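Local coordinates for DUF5037 domain-containing protein (Ruminococcus gnavus, PDB 4GL6) that is of unknown function, being a DUF5037-family protein from a gut bacterium whose chain folds into helices and two four-stranded sheets, at residues D127-N130 against Y136-L139; V166-L171 against G223-D228. One frame throughout, in Å; residues are numbered along the deposited sequence.

Contact 1: residues D127-N130 against Y136-L139; sequences DLCN and YKTL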
ATOM      1  N   ASP A 127       4.497   3.447  17.713  1.00 65.62           N
ATOM      2  CA  ASP A 127       4.409   4.270  18.930  1.00 69.09           C
ATOM      3  C   ASP A 127       3.419   5.422  18.713  1.00 64.73           C
ATOM      4  O   ASP A 127       2.584   5.684  19.576  1.00 66.50           O
ATOM      5  CB  ASP A 127       5.796   4.803  19.344  1.00 71.00           C
ATOM      6  CG  ASP A 127       5.708   5.961  20.337  1.00 82.90           C
ATOM      7  OD1 ASP A 127       5.214   5.737  21.465  1.00 87.21           O
ATOM      8  OD2 ASP A 127       6.106   7.100  19.970  1.00 93.43           O
ATOM      9  N   LEU A 128       3.532   6.098  17.572  1.00 58.97           N
ATOM     10  CA  LEU A 128       2.620   7.188  17.242  1.00 57.65           C
ATOM     11  C   LEU A 128       1.172   6.689  17.136  1.00 55.80           C
ATOM     12  O   LEU A 128       0.263   7.325  17.669  1.00 55.27           O
ATOM     13  CB  LEU A 128       3.054   7.920  15.963  1.00 58.41           C
ATOM     14  CG  LEU A 128       4.035   9.090  16.087  1.00 62.37           C
ATOM     15  CD1 LEU A 128       5.258   8.845  16.983  1.00 77.32           C
ATOM     16  CD2 LEU A 128       4.448   9.456  14.670  1.00 63.19           C
ATOM     17  N   CYS A 129       0.975   5.539  16.497  1.00 53.02           N
ATOM     18  CA  CYS A 129      -0.377   4.985  16.308  1.00 53.90           C
ATOM     19  C   CYS A 129      -1.046   4.500  17.581  1.00 54.43           C
ATOM     20  O   CYS A 129      -2.227   4.767  17.772  1.00 54.21           O
ATOM     21  CB  CYS A 129      -0.385   3.850  15.274  1.00 52.30           C
ATOM     22  SG  CYS A 129       0.014   4.385  13.596  1.00 50.51           S
ATOM     23  N   ASN A 130      -0.281   3.835  18.447  1.00 52.38           N
ATOM     24  CA  ASN A 130      -0.817   3.205  19.652  1.00 52.69           C
ATOM     25  C   ASN A 130      -0.803   4.102  20.906  1.00 55.45           C
ATOM     26  O   ASN A 130       0.001   3.882  21.815  1.00 61.31           O
ATOM     27  CB  ASN A 130      -0.047   1.885  19.901  1.00 52.78           C
ATOM     28  CG  ASN A 130      -0.083   0.932  18.708  1.00 54.13           C
ATOM     29  OD1 ASN A 130      -0.826   1.135  17.721  1.00 52.02           O
ATOM     30  ND2 ASN A 130       0.691  -0.146  18.816  1.00 51.79           N
ATOM     31  N   TYR A 136      -6.287   5.323  19.084  1.00 47.93           N
ATOM     32  CA  TYR A 136      -5.380   4.550  18.246  1.00 45.35           C
ATOM     33  C   TYR A 136      -5.700   4.810  16.774  1.00 45.37           C
ATOM     34  O   TYR A 136      -6.751   5.351  16.429  1.00 43.48           O
ATOM     35  CB  TYR A 136      -5.399   3.050  18.589  1.00 43.70           C
ATOM     36  CG  TYR A 136      -6.780   2.415  18.539  1.00 43.96           C
ATOM     37  CD1 TYR A 136      -7.311   1.926  17.339  1.00 42.68           C
ATOM     38  CD2 TYR A 136      -7.577   2.320  19.673  1.00 45.75           C
ATOM     39  CE1 TYR A 136      -8.590   1.354  17.288  1.00 42.61           C
ATOM     40  CE2 TYR A 136      -8.852   1.756  19.617  1.00 45.34           C
ATOM     41  CZ  TYR A 136      -9.357   1.277  18.428  1.00 43.39           C
ATOM     42  OH  TYR A 136     -10.604   0.706  18.363  1.00 44.56           O
ATOM     43  N   LYS A 137      -4.735   4.476  15.937  1.00 47.75           N
ATOM     44  CA  LYS A 137      -4.828   4.614  14.516  1.00 46.91           C
ATOM     45  C   LYS A 137      -4.539   3.245  13.899  1.00 45.64           C
ATOM     46  O   LYS A 137      -3.621   2.538  14.331  1.00 49.77           O
ATOM     47  CB  LYS A 137      -3.817   5.638  14.020  1.00 50.14           C
ATOM     48  CG  LYS A 137      -3.699   5.703  12.491  1.00 54.38           C
ATOM     49  CD  LYS A 137      -2.611   6.644  11.981  1.00 55.18           C
ATOM     50  CE  LYS A 137      -2.294   6.396  10.505  1.00 54.24           C
ATOM     51  NZ  LYS A 137      -3.475   6.557   9.602  1.00 53.81           N
ATOM     52  N   THR A 138      -5.329   2.894  12.890  1.00 40.21           N
ATOM     53  CA  THR A 138      -5.107   1.703  12.112  1.00 41.36           C
ATOM     54  C   THR A 138      -3.769   1.910  11.385  1.00 42.17           C
ATOM     55  O   THR A 138      -3.621   2.858  10.620  1.00 44.33           O
ATOM     56  CB  THR A 138      -6.216   1.482  11.058  1.00 36.82           C
ATOM     57  OG1 THR A 138      -7.457   1.252  11.717  1.00 36.42           O
ATOM     58  CG2 THR A 138      -5.894   0.287  10.211  1.00 33.97           C
ATOM     59  N   LEU A 139      -2.823   1.011  11.639  1.00 44.63           N
ATOM     60  CA  LEU A 139      -1.475   1.068  11.060  1.00 46.35           C
ATOM     61  C   LEU A 139      -1.572   1.128   9.549  1.00 44.50           C
ATOM     62  O   LEU A 139      -0.925   1.958   8.899  1.00 41.05           O
ATOM     63  CB  LEU A 139      -0.653  -0.157  11.470  1.00 45.23           C
ATOM     64  CG  LEU A 139      -0.311  -0.268  12.954  1.00 46.85           C
ATOM     65  CD1 LEU A 139       0.404  -1.593  13.166  1.00 48.55           C
ATOM     66  CD2 LEU A 139       0.527   0.884  13.481  1.00 49.33           C
TER
HETATM   67  O   HOH W   1      -2.750   0.352  15.837  1.00 48.30           O
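Cys-129 and Lys-137 join the last turn of helix 122-129 to the loop that leads into strand 140-147, so this contact closes a short helix-to-strand connection. Evidence for the join is a backbone hydrogen bond from Lys-137 N to Cys-129 O, 3.1 Å long and bent to 138° at the hydrogen. Cys-129 O also receives a CH contact from Tyr-136 CA at 3.2 Å.

The tight side is apolar. Cys-129 SG points anti to its own carbonyl carbon (chi1 -66°), which places it between two side chains: Leu-139 CD2 at 3.5 Å and Lys-137 CD at 3.8 Å. Leu-139 also reaches the CB of Cys-129 with this methyl, and the Leu-139 side chain also packs on Trp-122 and Val-126 of the same helix. The Lys-137 side chain meets the sulfur with its aliphatic stem, running alongside it, while its amine goes on to bond Ile-106 O.

The other side is looser and partly exposed. The ring of Tyr-136 turns outward from the helix end and stacks on Tyr-222, with CB its nearest side-chain atom to the helix end. Asn-130 makes no direct polar bond to the loop; its ND2 donates to Gly-172 O, and a water spans the remaining distance, donating to Asn-130 OD1 at 2.8 Å and to Lys-137 O at 2.8 Å.

Contact 2: residues V166-L171 against G223-D228; sequences VYRDKL and GSDKFD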
ATOM      1  N   VAL A 166       2.470 -12.785  11.571  1.00 55.51           N
ATOM      2  CA  VAL A 166       2.916 -11.481  11.026  1.00 55.06           C
ATOM      3  C   VAL A 166       2.120 -10.339  11.688  1.00 55.86           C
ATOM      4  O   VAL A 166       2.702  -9.407  12.261  1.00 61.70           O
ATOM      5  CB  VAL A 166       2.773 -11.424   9.495  1.00 50.99           C
ATOM      6  CG1 VAL A 166       3.048 -10.028   8.961  1.00 48.04           C
ATOM      7  CG2 VAL A 166       3.710 -12.430   8.848  1.00 51.60           C
ATOM      8  N   TYR A 167       0.800 -10.459  11.665  1.00 51.61           N
ATOM      9  CA  TYR A 167      -0.079  -9.435  12.256  1.00 52.06           C
ATOM     10  C   TYR A 167       0.029  -9.278  13.781  1.00 52.27           C
ATOM     11  O   TYR A 167      -0.022  -8.163  14.286  1.00 54.58           O
ATOM     12  CB  TYR A 167      -1.531  -9.599  11.741  1.00 51.58           C
ATOM     13  CG  TYR A 167      -1.734  -8.952  10.375  1.00 46.63           C
ATOM     14  CD1 TYR A 167      -1.128  -9.474   9.229  1.00 46.97           C
ATOM     15  CD2 TYR A 167      -2.513  -7.796  10.226  1.00 49.68           C
ATOM     16  CE1 TYR A 167      -1.305  -8.880   7.976  1.00 48.52           C
ATOM     17  CE2 TYR A 167      -2.697  -7.201   8.969  1.00 48.16           C
ATOM     18  CZ  TYR A 167      -2.084  -7.739   7.854  1.00 45.98           C
ATOM     19  OH  TYR A 167      -2.264  -7.140   6.631  1.00 45.97           O
ATOM     20  N   ARG A 168       0.233 -10.366  14.505  1.00 56.68           N
ATOM     21  CA  ARG A 168       0.397 -10.284  15.966  1.00 62.90           C
ATOM     22  C   ARG A 168       1.808  -9.849  16.411  1.00 64.52           C
ATOM     23  O   ARG A 168       1.960  -8.906  17.184  1.00 66.28           O
ATOM     24  CB  ARG A 168       0.075 -11.633  16.600  1.00 67.05           C
ATOM     25  CG  ARG A 168       0.143 -11.656  18.127  1.00 71.13           C
ATOM     26  CD  ARG A 168      -0.011 -13.055  18.689  1.00 74.78           C
ATOM     27  NE  ARG A 168       1.026 -13.991  18.209  1.00 75.63           N
ATOM     28  CZ  ARG A 168       0.850 -15.063  17.418  1.00 77.09           C
ATOM     29  NH1 ARG A 168      -0.358 -15.455  16.977  1.00 76.87           N
ATOM     30  NH2 ARG A 168       1.917 -15.789  17.078  1.00 78.85           N
ATOM     31  N   ASP A 169       2.822 -10.553  15.926  1.00 64.12           N
ATOM     32  CA  ASP A 169       4.207 -10.366  16.390  1.00 70.67           C
ATOM     33  C   ASP A 169       5.034  -9.333  15.638  1.00 70.05           C
ATOM     34  O   ASP A 169       5.905  -8.713  16.251  1.00 71.41           O
ATOM     35  CB  ASP A 169       4.967 -11.715  16.373  1.00 74.87           C
ATOM     36  CG  ASP A 169       4.240 -12.825  17.146  1.00 76.38           C
ATOM     37  OD1 ASP A 169       3.612 -12.539  18.190  1.00 76.34           O
ATOM     38  OD2 ASP A 169       4.267 -13.991  16.692  1.00 78.22           O
ATOM     39  N   LYS A 170       4.777  -9.159  14.338  1.00 67.64           N
ATOM     40  CA  LYS A 170       5.591  -8.272  13.488  1.00 66.37           C
ATOM     41  C   LYS A 170       4.995  -6.871  13.331  1.00 62.38           C
ATOM     42  O   LYS A 170       5.711  -5.893  13.509  1.00 67.37           O
ATOM     43  CB  LYS A 170       5.876  -8.911  12.103  1.00 69.04           C
ATOM     44  CG  LYS A 170       6.599 -10.271  12.122  1.00 72.17           C
ATOM     45  CD  LYS A 170       8.050 -10.244  12.610  1.00 73.94           C
ATOM     46  CE  LYS A 170       8.577 -11.661  12.828  1.00 76.70           C
ATOM     47  NZ  LYS A 170       9.932 -11.693  13.441  1.00 73.89           N
ATOM     48  N   LEU A 171       3.710  -6.760  12.997  1.00 60.12           N
ATOM     49  CA  LEU A 171       3.092  -5.432  12.787  1.00 57.35           C
ATOM     50  C   LEU A 171       2.880  -4.599  14.055  1.00 58.02           C
ATOM     51  O   LEU A 171       3.124  -3.392  14.042  1.00 55.97           O
ATOM     52  CB  LEU A 171       1.802  -5.533  11.976  1.00 52.89           C
ATOM     53  CG  LEU A 171       1.953  -6.089  10.559  1.00 52.97           C
ATOM     54  CD1 LEU A 171       0.636  -5.891   9.833  1.00 48.83           C
ATOM     55  CD2 LEU A 171       3.102  -5.449   9.782  1.00 52.04           C
ATOM     56  N   GLY A 223      -5.091  -4.237  20.555  1.00 62.83           N
ATOM     57  CA  GLY A 223      -5.080  -5.019  21.789  1.00 63.31           C
ATOM     58  C   GLY A 223      -5.606  -6.443  21.675  1.00 62.61           C
ATOM     59  O   GLY A 223      -5.972  -7.039  22.680  1.00 66.83           O
ATOM     60  N   SER A 224      -5.654  -6.982  20.458  1.00 63.08           N
ATOM     61  CA  SER A 224      -6.118  -8.332  20.179  1.00 62.62           C
ATOM     62  C   SER A 224      -4.969  -9.111  19.530  1.00 60.17           C
ATOM     63  O   SER A 224      -4.259  -8.577  18.690  1.00 57.13           O
ATOM     64  CB  SER A 224      -7.313  -8.272  19.235  1.00 62.24           C
ATOM     65  OG  SER A 224      -7.832  -9.559  18.994  1.00 68.24           O
ATOM     66  N   ASP A 225      -4.792 -10.366  19.931  1.00 63.42           N
ATOM     67  CA  ASP A 225      -3.742 -11.231  19.386  1.00 68.94           C
ATOM     68  C   ASP A 225      -4.209 -12.125  18.242  1.00 65.63           C
ATOM     69  O   ASP A 225      -3.394 -12.835  17.659  1.00 68.83           O
ATOM     70  CB  ASP A 225      -3.107 -12.055  20.526  1.00 74.38           C
ATOM     71  CG  ASP A 225      -2.324 -11.180  21.520  1.00 83.02           C
ATOM     72  OD1 ASP A 225      -1.932 -10.033  21.191  1.00 84.38           O
ATOM     73  OD2 ASP A 225      -2.081 -11.649  22.646  1.00 97.15           O
ATOM     74  N   LYS A 226      -5.493 -12.040  17.896  1.00 68.19           N
ATOM     75  CA  LYS A 226      -6.128 -12.856  16.853  1.00 68.03           C
ATOM     76  C   LYS A 226      -6.903 -11.982  15.886  1.00 63.47           C
ATOM     77  O   LYS A 226      -7.236 -10.845  16.220  1.00 64.16           O
ATOM     78  CB  LYS A 226      -7.099 -13.852  17.497  1.00 71.47           C
ATOM     79  CG  LYS A 226      -6.426 -14.747  18.549  1.00 79.88           C
ATOM     80  CD  LYS A 226      -6.957 -16.170  18.531  1.00 86.55           C
ATOM     81  CE  LYS A 226      -6.179 -17.065  19.479  1.00 87.87           C
ATOM     82  NZ  LYS A 226      -6.587 -18.485  19.310  1.00 93.93           N
ATOM     83  N   PHE A 227      -7.171 -12.519  14.692  1.00 58.45           N
ATOM     84  CA  PHE A 227      -7.990 -11.844  13.688  1.00 54.64           C
ATOM     85  C   PHE A 227      -9.440 -11.961  14.104  1.00 58.73           C
ATOM     86  O   PHE A 227      -9.798 -12.868  14.865  1.00 68.37           O
ATOM     87  CB  PHE A 227      -7.894 -12.511  12.310  1.00 53.73           C
ATOM     88  CG  PHE A 227      -6.550 -12.393  11.661  1.00 56.71           C
ATOM     89  CD1 PHE A 227      -6.036 -11.136  11.316  1.00 55.20           C
ATOM     90  CD2 PHE A 227      -5.816 -13.532  11.317  1.00 57.72           C
ATOM     91  CE1 PHE A 227      -4.800 -11.012  10.697  1.00 52.21           C
ATOM     92  CE2 PHE A 227      -4.577 -13.412  10.691  1.00 53.93           C
ATOM     93  CZ  PHE A 227      -4.071 -12.153  10.378  1.00 51.23           C
ATOM     94  N   ASP A 228     -10.288 -11.087  13.570  1.00 56.29           N
ATOM     95  CA  ASP A 228     -11.729 -11.167  13.856  1.00 55.89           C
ATOM     96  C   ASP A 228     -12.377 -12.407  13.231  1.00 54.42           C
ATOM     97  O   ASP A 228     -13.394 -12.891  13.734  1.00 51.71           O
ATOM     98  CB  ASP A 228     -12.488  -9.890  13.425  1.00 55.33           C
ATOM     99  CG  ASP A 228     -12.421  -8.761  14.458  1.00 59.95           C
ATOM    100  OD1 ASP A 228     -11.599  -8.785  15.409  1.00 78.14           O
ATOM    101  OD2 ASP A 228     -13.226  -7.827  14.323  1.00 65.67           O
TER
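Tyr-167 and Phe-227 form the buried half of the contact. Phe-227 brings its ring edge, through CE1, to Tyr-167 CG at 3.7 Å; the ring centroids lie 5.5 Å apart with planes at 58°, an oblique pair. Beside it, Arg-168 crosses Asp-225 at about a right angle, its CD 3.5 Å from Asp-225 O and 3.7 Å from Asp-225 CB. No hydrogen bond spans the segments, and Arg-168 NE stands 5.8 Å from Asp-225 OD1.

The second shell helps to position both helix residues. The Arg-168 chain bends at chi3 (59°), which turns its guanidinium back to grip Asp-169 side-on, Arg-168 NE to Asp-169 OD1 and Arg-168 NH2 to Asp-169 OD2, each 3.0 Å. Cut back to an alanine, Arg-168 would probably leave the Asp-169 carboxylate without this charged mate and open a gap beside Asp-225 CB and O where CD now packs. Leu-171 CD1 sits over the centre of one face of the Tyr-167 ring, whose hydroxyl bonds Leu-176 O.

Helix 156-171, which takes a wider pi-type turn at 166-171, where Val-166 O accepts from Leu-171 N, is the connecting helix of a beta-alpha-beta crossover between parallel strands 140-147 and 175-182; the contact packs it against the loop leaving edge strand 215-220.

Both contacts are partly buried, with centres 17 and 18 Å from that of the chain, so neither is central core. They border the same mixed sheet: contact 1 ties helix 122-129 to the loop just before strand 140-147, contact 2 lies where the helix following that strand meets the loop after strand 215-220. Their centres are about 14 Å apart and they touch, Leu-139 CD1 lying 3.4 Å from Leu-171 O, a packing contact to the oxygen that accepts a hydrogen bond from Trp-122 NE1. Contact 1 is local in sequence and adds backbone and water bonds to its packing. Contact 2 joins distant segments by van der Waals contact, its ion pair staying within the helix.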